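PDB 2C0N: A197, which is probably a viral glycosyltransferase with the GT-A fold, probably transferring a sugar from an activated donor to an acceptor. Local coordinates for residues I43-F48 and E129-P134; I67-Q72 and F120-R125; Y82-G87 and Y153-H158; H172-D175 and A179-P182. One frame throughout, in Å; residues are numbered along the deposited sequence.

Contact 1 of 4, residues I43-F48 and E129-P134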
loop_
_atom_site.group_PDB
_atom_site.type_symbol
_atom_site.label_atom_id
_atom_site.label_comp_id
_atom_site.label_asym_id
_atom_site.label_seq_id
_atom_site.Cartn_x
_atom_site.Cartn_y
_atom_site.Cartn_z
ATOM N N ILE A 43 10.632 -6.528 16.552
ATOM C CA ILE A 43 9.716 -5.421 16.798
ATOM C C ILE A 43 8.282 -5.921 16.720
ATOM O O ILE A 43 7.460 -5.615 17.585
ATOM C CB ILE A 43 9.943 -4.308 15.755
ATOM C CG1 ILE A 43 11.256 -3.589 16.043
ATOM C CG2 ILE A 43 8.770 -3.285 15.725
ATOM C CD1 ILE A 43 11.728 -2.732 14.927
ATOM N N ALA A 44 7.985 -6.705 15.684
ATOM C CA ALA A 44 6.637 -7.292 15.508
ATOM C C ALA A 44 6.210 -8.077 16.746
ATOM O O ALA A 44 5.131 -7.833 17.262
ATOM C CB ALA A 44 6.594 -8.182 14.318
ATOM N N LEU A 45 7.053 -9.017 17.200
ATOM C CA LEU A 45 6.809 -9.777 18.447
ATOM C C LEU A 45 6.539 -8.882 19.665
ATOM O O LEU A 45 5.596 -9.094 20.405
ATOM C CB LEU A 45 7.985 -10.699 18.751
ATOM C CG LEU A 45 7.845 -11.622 19.962
ATOM C CD1 LEU A 45 6.550 -12.453 19.897
ATOM C CD2 LEU A 45 9.069 -12.532 20.112
ATOM N N ASP A 46 7.364 -7.866 19.863
ATOM C CA ASP A 46 7.142 -6.912 20.949
ATOM C C ASP A 46 5.797 -6.195 20.890
ATOM O O ASP A 46 5.135 -6.016 21.914
ATOM C CB ASP A 46 8.234 -5.864 20.943
ATOM C CG ASP A 46 9.545 -6.395 21.438
ATOM O OD1 ASP A 46 9.573 -7.488 22.021
ATOM O OD2 ASP A 46 10.561 -5.689 21.233
HETATM N N MSE A 47 5.442 -5.702 19.719
HETATM C CA MSE A 47 4.161 -5.040 19.539
HETATM C C MSE A 47 3.003 -6.043 19.749
HETATM O O MSE A 47 2.074 -5.779 20.492
HETATM C CB MSE A 47 4.065 -4.429 18.150
HETATM C CG MSE A 47 4.992 -3.196 17.926
HETATM SE SE MSE A 47 4.842 -2.609 16.077
HETATM C CE MSE A 47 2.945 -2.050 16.160
ATOM N N PHE A 48 3.104 -7.201 19.112
ATOM C CA PHE A 48 2.052 -8.222 19.214
ATOM C C PHE A 48 1.746 -8.597 20.640
ATOM O O PHE A 48 0.568 -8.662 21.025
ATOM C CB PHE A 48 2.441 -9.471 18.434
ATOM C CG PHE A 48 1.497 -10.599 18.640
ATOM C CD1 PHE A 48 0.282 -10.626 17.983
ATOM C CD2 PHE A 48 1.799 -11.618 19.525
ATOM C CE1 PHE A 48 -0.628 -11.675 18.215
ATOM C CE2 PHE A 48 0.905 -12.677 19.732
ATOM C CZ PHE A 48 -0.301 -12.697 19.099
ATOM N N GLU A 129 4.198 -16.297 24.097
ATOM C CA GLU A 129 4.284 -15.798 25.473
ATOM C C GLU A 129 5.204 -16.626 26.344
ATOM O O GLU A 129 5.532 -16.226 27.468
ATOM C CB GLU A 129 2.881 -15.734 26.080
ATOM C CG GLU A 129 2.128 -14.579 25.479
ATOM C CD GLU A 129 0.823 -14.304 26.150
ATOM O OE1 GLU A 129 0.277 -15.234 26.773
ATOM O OE2 GLU A 129 0.363 -13.152 26.024
ATOM N N LYS A 130 5.605 -17.780 25.840
ATOM C CA LYS A 130 6.453 -18.706 26.597
ATOM C C LYS A 130 7.907 -18.637 26.159
ATOM O O LYS A 130 8.795 -19.023 26.909
ATOM C CB LYS A 130 5.963 -20.134 26.406
ATOM C CG LYS A 130 4.611 -20.436 27.029
ATOM C CD LYS A 130 4.177 -21.861 26.667
ATOM C CE LYS A 130 3.012 -22.367 27.520
ATOM N NZ LYS A 130 2.985 -23.869 27.627
ATOM N N ILE A 131 8.156 -18.173 24.938
ATOM C CA ILE A 131 9.484 -18.361 24.352
ATOM C C ILE A 131 10.458 -17.381 24.986
ATOM O O ILE A 131 10.070 -16.343 25.525
ATOM C CB ILE A 131 9.527 -18.254 22.823
ATOM C CG1 ILE A 131 9.020 -16.900 22.367
ATOM C CG2 ILE A 131 8.767 -19.470 22.184
ATOM C CD1 ILE A 131 8.977 -16.734 20.863
ATOM N N LYS A 132 11.723 -17.738 24.929
ATOM C CA LYS A 132 12.746 -16.832 25.421
ATOM C C LYS A 132 12.843 -15.684 24.419
ATOM O O LYS A 132 12.790 -15.918 23.191
ATOM C CB LYS A 132 14.044 -17.601 25.685
ATOM C CG LYS A 132 13.956 -18.394 27.000
ATOM C CD LYS A 132 15.292 -18.820 27.552
ATOM C CE LYS A 132 15.171 -19.284 29.005
ATOM N NZ LYS A 132 16.484 -19.348 29.701
ATOM N N ARG A 133 12.872 -14.449 24.962
ATOM C CA ARG A 133 13.003 -13.209 24.187
ATOM C C ARG A 133 14.334 -12.532 24.467
ATOM O O ARG A 133 14.763 -12.465 25.634
ATOM C CB ARG A 133 11.871 -12.224 24.509
ATOM C CG ARG A 133 10.644 -12.342 23.603
ATOM C CD ARG A 133 9.879 -10.988 23.495
ATOM N NE ARG A 133 8.982 -10.774 24.630
ATOM C CZ ARG A 133 8.457 -9.602 25.007
ATOM N NH1 ARG A 133 8.701 -8.475 24.341
ATOM N NH2 ARG A 133 7.666 -9.567 26.076
ATOM N N PRO A 134 14.990 -11.989 23.421
ATOM C CA PRO A 134 14.507 -11.818 22.034
ATOM C C PRO A 134 14.563 -13.132 21.202
ATOM O O PRO A 134 15.455 -13.964 21.427
ATOM C CB PRO A 134 15.442 -10.733 21.462
ATOM C CG PRO A 134 16.543 -10.528 22.489
ATOM C CD PRO A 134 16.386 -11.546 23.565
HETATM O O HOH W 1 6.083 -6.767 24.308
#
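Leu45 lays its CD2 methyl against the aliphatic part of Arg133, with CD2 at 3.8 Å from Arg133 CD and just as near to CG. The leucine sits on helix 37-50, one of the helices flanking the central sheet of the GT-A fold, and the loop that follows helix 125-128 passes outside it. Leu45 has CG anti to its backbone nitrogen (chi1 -176°), which carries the isobutyl group out from the helix toward that loop. Its CD2 also touches CD1 of Ile131 at 4.3 Å, so one methyl serves both loop side chains. Ala135 lies against the same leucine, and Leu49, one turn further along the helix, receives the arginine as well.

Beyond the leucine the Arg133 chain bends at chi3 and brings its guanidinium round to Asp46. NH1 makes a salt bridge of 2.7 Å with Asp46 OD1. The hydrogen bond in it is bent, 138° at the hydrogen. The carboxylate oxygen lies near the guanidinium plane, at its edge, yet NH1 reaches OD1 from above the carboxylate plane, and the two flat groups are turned 62° apart. This is a single-point grip, unlike the side-on pairing in which two oxygens face two nitrogens. An apolar patch beneath and an ion pair at the surface thus fasten the loop to the helix. A water bridges the two partners a second time: it donates to the backbone O of Asp46 at 2.7 Å and accepts a weak bond from Arg133 NH1 at 3.1 Å.

Contact 2 of 4, residues I67-Q72 and F120-R125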
loop_
_atom_site.group_PDB
_atom_site.type_symbol
_atom_site.label_atom_id
_atom_site.label_comp_id
_atom_site.label_asym_id
_atom_site.label_seq_id
_atom_site.Cartn_x
_atom_site.Cartn_y
_atom_site.Cartn_z
ATOM N N ILE A 67 -3.480 -16.606 -1.752
ATOM C CA ILE A 67 -4.562 -16.891 -2.676
ATOM C C ILE A 67 -5.816 -17.198 -1.887
ATOM O O ILE A 67 -6.897 -16.678 -2.183
ATOM C CB ILE A 67 -4.305 -18.127 -3.514
ATOM C CG1 ILE A 67 -3.111 -17.909 -4.430
ATOM C CG2 ILE A 67 -5.544 -18.428 -4.289
ATOM C CD1 ILE A 67 -2.804 -19.142 -5.320
ATOM N N GLU A 68 -5.711 -18.124 -0.959
ATOM C CA GLU A 68 -6.783 -18.308 -0.020
ATOM C C GLU A 68 -6.167 -18.669 1.301
ATOM O O GLU A 68 -5.021 -19.190 1.372
ATOM C CB GLU A 68 -7.808 -19.365 -0.458
ATOM C CG GLU A 68 -9.109 -19.308 0.367
ATOM C CD GLU A 68 -10.089 -20.422 0.056
ATOM O OE1 GLU A 68 -10.656 -20.430 -1.059
ATOM O OE2 GLU A 68 -10.318 -21.276 0.959
ATOM N N ILE A 69 -6.892 -18.272 2.336
ATOM C CA ILE A 69 -6.581 -18.614 3.695
ATOM C C ILE A 69 -7.884 -19.170 4.252
ATOM O O ILE A 69 -8.890 -18.467 4.266
ATOM C CB ILE A 69 -6.159 -17.395 4.534
ATOM C CG1 ILE A 69 -4.861 -16.785 3.975
ATOM C CG2 ILE A 69 -5.951 -17.792 6.010
ATOM C CD1 ILE A 69 -4.444 -15.451 4.606
ATOM N N ASP A 70 -7.842 -20.422 4.678
ATOM C CA ASP A 70 -8.932 -21.016 5.440
ATOM C C ASP A 70 -8.562 -20.838 6.915
ATOM O O ASP A 70 -7.849 -21.660 7.483
ATOM C CB ASP A 70 -9.098 -22.491 5.046
ATOM C CG ASP A 70 -10.313 -23.155 5.686
ATOM O OD1 ASP A 70 -10.686 -22.819 6.828
ATOM O OD2 ASP A 70 -10.866 -24.069 5.048
ATOM N N PHE A 71 -9.026 -19.736 7.506
ATOM C CA PHE A 71 -8.661 -19.341 8.872
ATOM C C PHE A 71 -9.152 -20.344 9.886
ATOM O O PHE A 71 -8.565 -20.508 10.963
ATOM C CB PHE A 71 -9.249 -17.967 9.215
ATOM C CG PHE A 71 -8.481 -16.814 8.654
ATOM C CD1 PHE A 71 -8.893 -16.192 7.499
ATOM C CD2 PHE A 71 -7.326 -16.360 9.282
ATOM C CE1 PHE A 71 -8.190 -15.143 6.985
ATOM C CE2 PHE A 71 -6.606 -15.302 8.759
ATOM C CZ PHE A 71 -7.041 -14.691 7.632
ATOM N N GLN A 72 -10.275 -20.990 9.574
ATOM C CA GLN A 72 -10.780 -22.028 10.464
ATOM C C GLN A 72 -9.876 -23.252 10.483
ATOM O O GLN A 72 -9.683 -23.833 11.524
ATOM C CB GLN A 72 -12.206 -22.385 10.100
ATOM C CG GLN A 72 -13.158 -21.262 10.475
ATOM C CD GLN A 72 -13.238 -21.081 11.995
ATOM O OE1 GLN A 72 -13.052 -22.042 12.762
ATOM N NE2 GLN A 72 -13.505 -19.848 12.435
ATOM N N PHE A 120 4.871 -16.594 5.490
ATOM C CA PHE A 120 3.444 -16.903 5.371
ATOM C C PHE A 120 3.123 -17.850 6.488
ATOM O O PHE A 120 2.974 -19.075 6.298
ATOM C CB PHE A 120 3.166 -17.547 4.003
ATOM C CG PHE A 120 1.701 -17.748 3.684
ATOM C CD1 PHE A 120 0.702 -17.115 4.389
ATOM C CD2 PHE A 120 1.351 -18.568 2.636
ATOM C CE1 PHE A 120 -0.636 -17.321 4.058
ATOM C CE2 PHE A 120 0.021 -18.784 2.312
ATOM C CZ PHE A 120 -0.967 -18.126 3.020
ATOM N N THR A 121 3.042 -17.305 7.691
ATOM C CA THR A 121 3.234 -18.123 8.865
ATOM C C THR A 121 2.400 -17.569 10.005
ATOM O O THR A 121 2.487 -16.390 10.310
ATOM C CB THR A 121 4.703 -18.095 9.285
ATOM O OG1 THR A 121 5.550 -18.329 8.154
ATOM C CG2 THR A 121 4.992 -19.104 10.347
ATOM N N PHE A 122 1.625 -18.431 10.663
ATOM C CA PHE A 122 0.741 -18.053 11.730
ATOM C C PHE A 122 1.292 -18.633 13.018
ATOM O O PHE A 122 1.577 -19.816 13.075
ATOM C CB PHE A 122 -0.653 -18.631 11.463
ATOM C CG PHE A 122 -1.293 -18.119 10.188
ATOM C CD1 PHE A 122 -0.935 -18.650 8.957
ATOM C CD2 PHE A 122 -2.209 -17.090 10.226
ATOM C CE1 PHE A 122 -1.489 -18.175 7.776
ATOM C CE2 PHE A 122 -2.754 -16.599 9.067
ATOM C CZ PHE A 122 -2.393 -17.152 7.825
ATOM N N ILE A 123 1.431 -17.794 14.047
ATOM C CA ILE A 123 2.021 -18.235 15.300
ATOM C C ILE A 123 1.092 -17.878 16.452
ATOM O O ILE A 123 0.700 -16.746 16.622
ATOM C CB ILE A 123 3.407 -17.613 15.549
ATOM C CG1 ILE A 123 4.268 -17.660 14.274
ATOM C CG2 ILE A 123 4.037 -18.265 16.739
ATOM C CD1 ILE A 123 5.634 -16.997 14.429
ATOM N N LYS A 124 0.775 -18.857 17.286
ATOM C CA LYS A 124 -0.172 -18.566 18.357
ATOM C C LYS A 124 0.445 -17.860 19.571
ATOM O O LYS A 124 1.603 -18.114 19.964
ATOM C CB LYS A 124 -0.939 -19.825 18.779
ATOM C CG LYS A 124 -0.225 -20.851 19.584
ATOM C CD LYS A 124 -1.182 -22.009 19.875
ATOM C CE LYS A 124 -0.582 -23.128 20.668
ATOM N NZ LYS A 124 -1.437 -24.373 20.704
ATOM N N ARG A 125 -0.366 -17.026 20.199
ATOM C CA ARG A 125 0.070 -16.273 21.348
ATOM C C ARG A 125 0.640 -17.132 22.471
ATOM O O ARG A 125 1.656 -16.792 23.067
ATOM C CB ARG A 125 -1.098 -15.474 21.885
ATOM C CG ARG A 125 -0.780 -14.738 23.172
ATOM C CD ARG A 125 -1.901 -13.819 23.528
ATOM N NE ARG A 125 -1.969 -12.642 22.651
ATOM C CZ ARG A 125 -1.186 -11.566 22.744
ATOM N NH1 ARG A 125 -0.225 -11.498 23.647
ATOM N NH2 ARG A 125 -1.353 -10.549 21.907
#
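Ile69 is the bump here, and it pushes into the angle between two rings of strand 120-124. Its CG1 comes to the edge of the Phe120 ring, 4.2 Å from CZ and near the ring plane, while its CG2 lies 4.0 Å from CZ of Phe122, which it meets obliquely. CD1 of Ile69 is almost as near to that same CZ. The two branches are divided by the isoleucine's first torsion: with chi1 at -63°, CG2 stands anti to the backbone nitrogen and CG1 beside it. Phe120 and Phe122, two apart on the strand, both bring their rings to this side; Phe120 belongs with Thr121 to a classic beta bulge opposite Phe59.

Phe71, in the first turn of helix 71-80, closes the hollow from the helix side. One face of its ring is covered by Ile69 CG2, which stands 3.4 Å above the plane and over its centre, so a single methyl sits in the corner where the Phe71 and Phe122 rings meet, over a face of the first and oblique to the second. The two phenylalanines approach at about a right angle, CE2 to CE2 at 4.1 Å. Phe5 of strand 3-8 touches Ile69, Phe71 and Phe122 alike, and Leu168 of strand 162-173 adds to the packing on Ile69 and Phe122. In this GT-A fold the contact seats the start of the helix on the central sheet. Every atom that meets across it is carbon, so shape and exclusion of water hold the two segments together, with little to fix direction beyond the fit.

Contact 3 of 4, residues Y82-G87 and Y153-H158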
loop_
_atom_site.group_PDB
_atom_site.type_symbol
_atom_site.label_atom_id
_atom_site.label_comp_id
_atom_site.label_asym_id
_atom_site.label_seq_id
_atom_site.Cartn_x
_atom_site.Cartn_y
_atom_site.Cartn_z
ATOM N N TYR A 82 -0.940 -27.430 17.800
ATOM C CA TYR A 82 0.186 -26.846 17.072
ATOM C C TYR A 82 0.505 -25.428 17.540
ATOM O O TYR A 82 -0.383 -24.675 17.958
ATOM C CB TYR A 82 -0.045 -26.932 15.564
ATOM C CG TYR A 82 0.042 -28.343 15.113
ATOM C CD1 TYR A 82 1.279 -28.948 14.902
ATOM C CD2 TYR A 82 -1.095 -29.103 14.951
ATOM C CE1 TYR A 82 1.373 -30.278 14.518
ATOM C CE2 TYR A 82 -1.025 -30.434 14.555
ATOM C CZ TYR A 82 0.219 -31.017 14.343
ATOM O OH TYR A 82 0.282 -32.336 13.991
ATOM N N ASP A 83 1.785 -25.062 17.446
ATOM C CA ASP A 83 2.213 -23.709 17.766
ATOM C C ASP A 83 2.287 -22.793 16.553
ATOM O O ASP A 83 2.125 -21.566 16.658
ATOM C CB ASP A 83 3.578 -23.761 18.474
ATOM C CG ASP A 83 3.566 -24.584 19.717
ATOM O OD1 ASP A 83 2.719 -24.287 20.568
ATOM O OD2 ASP A 83 4.398 -25.527 19.859
ATOM N N VAL A 84 2.600 -23.360 15.405
ATOM C CA VAL A 84 2.875 -22.574 14.201
ATOM C C VAL A 84 2.233 -23.309 13.044
ATOM O O VAL A 84 2.338 -24.543 12.949
ATOM C CB VAL A 84 4.372 -22.480 13.933
ATOM C CG1 VAL A 84 4.667 -21.827 12.574
ATOM C CG2 VAL A 84 5.066 -21.743 15.078
ATOM N N VAL A 85 1.543 -22.557 12.205
ATOM C CA VAL A 85 0.924 -23.097 11.001
ATOM C C VAL A 85 1.541 -22.362 9.786
ATOM O O VAL A 85 1.541 -21.132 9.743
ATOM C CB VAL A 85 -0.586 -22.935 11.051
ATOM C CG1 VAL A 85 -1.205 -23.416 9.788
ATOM C CG2 VAL A 85 -1.160 -23.715 12.245
ATOM N N CYS A 86 2.072 -23.139 8.844
ATOM C CA CYS A 86 2.857 -22.617 7.697
ATOM C C CYS A 86 2.051 -22.718 6.416
ATOM O O CYS A 86 1.395 -23.707 6.189
ATOM C CB CYS A 86 4.093 -23.453 7.478
ATOM S SG CYS A 86 5.118 -23.559 8.929
ATOM N N GLY A 87 2.130 -21.666 5.602
ATOM C CA GLY A 87 1.594 -21.682 4.257
ATOM C C GLY A 87 2.661 -21.855 3.174
ATOM O O GLY A 87 3.894 -21.689 3.385
ATOM N N TYR A 153 16.890 -20.191 12.534
ATOM C CA TYR A 153 17.174 -19.953 13.950
ATOM C C TYR A 153 15.918 -20.136 14.800
ATOM O O TYR A 153 15.943 -20.865 15.790
ATOM C CB TYR A 153 17.737 -18.550 14.171
ATOM C CG TYR A 153 17.879 -18.174 15.631
ATOM C CD1 TYR A 153 16.799 -17.618 16.323
ATOM C CD2 TYR A 153 19.073 -18.392 16.333
ATOM C CE1 TYR A 153 16.895 -17.271 17.647
ATOM C CE2 TYR A 153 19.183 -18.044 17.694
ATOM C CZ TYR A 153 18.076 -17.478 18.331
ATOM O OH TYR A 153 18.109 -17.120 19.650
ATOM N N PHE A 154 14.837 -19.455 14.410
ATOM C CA PHE A 154 13.585 -19.461 15.176
ATOM C C PHE A 154 13.103 -20.896 15.434
ATOM O O PHE A 154 12.838 -21.299 16.569
ATOM C CB PHE A 154 12.503 -18.707 14.419
ATOM C CG PHE A 154 11.171 -18.762 15.063
ATOM C CD1 PHE A 154 10.191 -19.605 14.583
ATOM C CD2 PHE A 154 10.898 -17.978 16.167
ATOM C CE1 PHE A 154 8.959 -19.648 15.189
ATOM C CE2 PHE A 154 9.672 -18.025 16.792
ATOM C CZ PHE A 154 8.705 -18.853 16.314
ATOM N N PHE A 155 13.022 -21.663 14.359
ATOM C CA PHE A 155 12.591 -23.055 14.451
ATOM C C PHE A 155 13.585 -23.978 15.145
ATOM O O PHE A 155 13.188 -24.882 15.939
ATOM C CB PHE A 155 12.223 -23.543 13.052
ATOM C CG PHE A 155 10.975 -22.912 12.544
ATOM C CD1 PHE A 155 9.770 -23.297 13.023
ATOM C CD2 PHE A 155 11.000 -21.879 11.602
ATOM C CE1 PHE A 155 8.598 -22.704 12.568
ATOM C CE2 PHE A 155 9.844 -21.272 11.173
ATOM C CZ PHE A 155 8.646 -21.664 11.641
ATOM N N SER A 156 14.876 -23.789 14.873
ATOM C CA SER A 156 15.882 -24.687 15.464
ATOM C C SER A 156 16.011 -24.443 16.961
ATOM O O SER A 156 16.293 -25.369 17.740
ATOM C CB SER A 156 17.246 -24.493 14.801
ATOM O OG SER A 156 17.172 -24.851 13.436
ATOM N N THR A 157 15.826 -23.188 17.356
ATOM C CA THR A 157 16.040 -22.782 18.728
ATOM C C THR A 157 14.819 -23.027 19.579
ATOM O O THR A 157 14.929 -23.539 20.684
ATOM C CB THR A 157 16.397 -21.285 18.812
ATOM O OG1 THR A 157 17.558 -21.036 18.009
ATOM C CG2 THR A 157 16.686 -20.871 20.255
ATOM N N HIS A 158 13.654 -22.642 19.064
ATOM C CA HIS A 158 12.412 -22.653 19.858
ATOM C C HIS A 158 11.523 -23.865 19.623
ATOM O O HIS A 158 10.611 -24.106 20.398
ATOM C CB HIS A 158 11.662 -21.356 19.615
ATOM C CG HIS A 158 12.503 -20.155 19.892
ATOM N ND1 HIS A 158 12.841 -19.235 18.923
ATOM C CD2 HIS A 158 13.131 -19.763 21.020
ATOM C CE1 HIS A 158 13.612 -18.307 19.458
ATOM N NE2 HIS A 158 13.808 -18.609 20.728
#
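Helix 150-158 packs against a face of the central GT-A sheet near the start of strand 84-88, and Val84 is the strand residue that receives it. The valine points at the helix with its two methyls divided between two neighbouring phenylalanines. CG1 meets Phe155, 4.0 Å from CE1 and 4.1 Å from CZ; CG2 reaches CE1 of Phe154 at 4.4 Å. Both methyls arrive at ring edges, near the ring planes, and neither lies over a face. The branches part in this way because CG1 is anti to the backbone nitrogen (chi1 172°) and CG2 is anti to the carbonyl carbon.

The two helix rings also brace each other. CD1 of Phe154 sits 3.7 Å above the plane of the Phe155 ring, over its centre, so the edge of one ring covers a face of the other. Val84 and Phe155 come from opposite directions, and Thr162 of the next strand touches both of them as well as Cys86. Thr121 and Ile123 of strand 120-124 flank the valine, and Ile123 reaches Phe154 too, which makes the patch a buried, largely apolar joint between helix and sheet.

Within the helix, the backbone O of Tyr153 takes two donors, the Thr157 N at 2.8 Å and the Thr157 OG1 at 2.7 Å, the hydroxyl tilted 35° from the carbonyl plane.

Contact 4 of 4, residues H172-D175 and A179-P182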
loop_
_atom_site.group_PDB
_atom_site.type_symbol
_atom_site.label_atom_id
_atom_site.label_comp_id
_atom_site.label_asym_id
_atom_site.label_seq_id
_atom_site.Cartn_x
_atom_site.Cartn_y
_atom_site.Cartn_z
ATOM N N HIS A 172 4.317 -15.573 -4.997
ATOM C CA HIS A 172 5.555 -14.978 -4.531
ATOM C C HIS A 172 6.005 -14.042 -5.637
ATOM O O HIS A 172 6.495 -14.469 -6.658
ATOM C CB HIS A 172 6.604 -16.080 -4.256
ATOM C CG HIS A 172 7.699 -15.677 -3.327
ATOM N ND1 HIS A 172 7.673 -14.515 -2.580
ATOM C CD2 HIS A 172 8.865 -16.292 -3.027
ATOM C CE1 HIS A 172 8.794 -14.429 -1.881
ATOM N NE2 HIS A 172 9.518 -15.509 -2.111
ATOM N N PHE A 173 5.750 -12.768 -5.438
ATOM C CA PHE A 173 6.010 -11.770 -6.444
ATOM C C PHE A 173 7.461 -11.453 -6.612
ATOM O O PHE A 173 8.210 -11.351 -5.635
ATOM C CB PHE A 173 5.207 -10.498 -6.123
ATOM C CG PHE A 173 3.821 -10.582 -6.590
ATOM C CD1 PHE A 173 2.841 -11.242 -5.845
ATOM C CD2 PHE A 173 3.490 -10.104 -7.834
ATOM C CE1 PHE A 173 1.539 -11.382 -6.331
ATOM C CE2 PHE A 173 2.191 -10.252 -8.341
ATOM C CZ PHE A 173 1.197 -10.906 -7.572
ATOM N N ILE A 174 7.863 -11.319 -7.878
ATOM C CA ILE A 174 9.224 -11.022 -8.259
ATOM C C ILE A 174 9.366 -9.522 -8.465
ATOM O O ILE A 174 10.225 -8.881 -7.877
ATOM C CB ILE A 174 9.658 -11.814 -9.506
ATOM C CG1 ILE A 174 9.503 -13.324 -9.265
ATOM C CG2 ILE A 174 11.095 -11.542 -9.849
ATOM C CD1 ILE A 174 9.442 -14.141 -10.581
ATOM N N ASP A 175 8.506 -8.962 -9.290
ATOM C CA ASP A 175 8.378 -7.526 -9.366
ATOM C C ASP A 175 6.973 -7.171 -8.924
ATOM O O ASP A 175 6.355 -7.937 -8.190
ATOM C CB ASP A 175 8.828 -6.987 -10.743
ATOM C CG ASP A 175 7.919 -7.376 -11.880
ATOM O OD1 ASP A 175 6.894 -7.986 -11.595
ATOM O OD2 ASP A 175 8.206 -7.043 -13.073
ATOM N N ALA A 179 4.727 -12.976 -10.736
ATOM C CA ALA A 179 4.878 -13.834 -9.576
ATOM C C ALA A 179 5.021 -15.301 -9.925
ATOM O O ALA A 179 4.549 -15.807 -10.962
ATOM C CB ALA A 179 3.696 -13.671 -8.673
ATOM N N LEU A 180 5.684 -15.989 -9.012
ATOM C CA LEU A 180 5.705 -17.451 -9.003
ATOM C C LEU A 180 4.470 -17.943 -8.323
ATOM O O LEU A 180 4.212 -17.610 -7.183
ATOM C CB LEU A 180 6.918 -17.969 -8.236
ATOM C CG LEU A 180 8.259 -17.870 -8.937
ATOM C CD1 LEU A 180 9.320 -18.335 -7.952
ATOM C CD2 LEU A 180 8.220 -18.685 -10.221
ATOM N N SER A 181 3.693 -18.753 -9.024
ATOM C CA SER A 181 2.477 -19.290 -8.480
ATOM C C SER A 181 2.779 -20.575 -7.716
ATOM O O SER A 181 3.849 -21.172 -7.868
ATOM C CB SER A 181 1.495 -19.608 -9.608
ATOM O OG SER A 181 1.943 -20.747 -10.283
ATOM N N PRO A 182 1.865 -20.991 -6.848
ATOM C CA PRO A 182 2.129 -22.270 -6.167
ATOM C C PRO A 182 2.224 -23.515 -7.071
ATOM O O PRO A 182 2.719 -24.543 -6.625
ATOM C CB PRO A 182 0.956 -22.411 -5.173
ATOM C CG PRO A 182 0.236 -21.158 -5.175
ATOM C CD PRO A 182 0.662 -20.313 -6.341
#
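Backbone bonds come first in this beta hairpin of strands 162-173 and 178-180, at one side of the GT-A sheet. His172 and Leu180 form an antiparallel hydrogen-bonded pair: His172 N gives to Leu180 O at 3.0 Å, and Leu180 N gives to His172 O at 2.9 Å. Phe173 and Ala179 make the non-hydrogen-bonded pair beside it, their CA atoms only 3.9 Å apart. A CA-H...O contact, Ala179 CA to His172 O at 3.4 Å, supplements the bonds. Outside the hairpin, His172 ND1 has a weak bond to the backbone O of Asp63.

Apolar packing joins the side chains on the face of His172 and Leu180. The two CB atoms are neighbours across the strands, and further out Ile174 adds CD1 to Leu180 CG at 4.2 Å. Leu186 of the next strand touches both Ile174 and Leu180.

Ring interactions are found on both faces. The His172 ring meets Tyr89 edge-to-face, and a CH-pi contact lies on the face of Phe173 and Ala179. With chi1 at -83°, the Phe173 ring swings back over Ala179, where a small side chain lets it lie close against the strand; Val65 and Gln189 also touch the phenylalanine. The CH-pi contact is centred and almost perpendicular: Ala179 CB stands 3.5 Å from the ring centroid, 6° off the normal, with all six ring carbons at nearly equal distances from it.

How the contacts relate
Contacts 2 and 3 are neighbours in the central sheet, their centres 13 Å apart: strands 120-124 and 84-88 pair antiparallel, Phe120 O bonding Gly87 N at 2.8 Å and Val85 O meeting Phe122 N at 2.9 Å. Contact 1 joins contact 2 through Arg125, whose NH2 bonds Phe48 O at 2.8 Å and whose guanidinium makes a cation-pi contact with the Phe48 ring, and touches contact 3 only by packing of Lys132 against His158. Contact 4 sits across the chain's centre from contact 1, about 30 Å between centres, and meets contact 2 where Ile67 packs on Pro182. The nickel ion, held by His198 and His200 in a terminal histidine run, probably a tag, marks no evident active site.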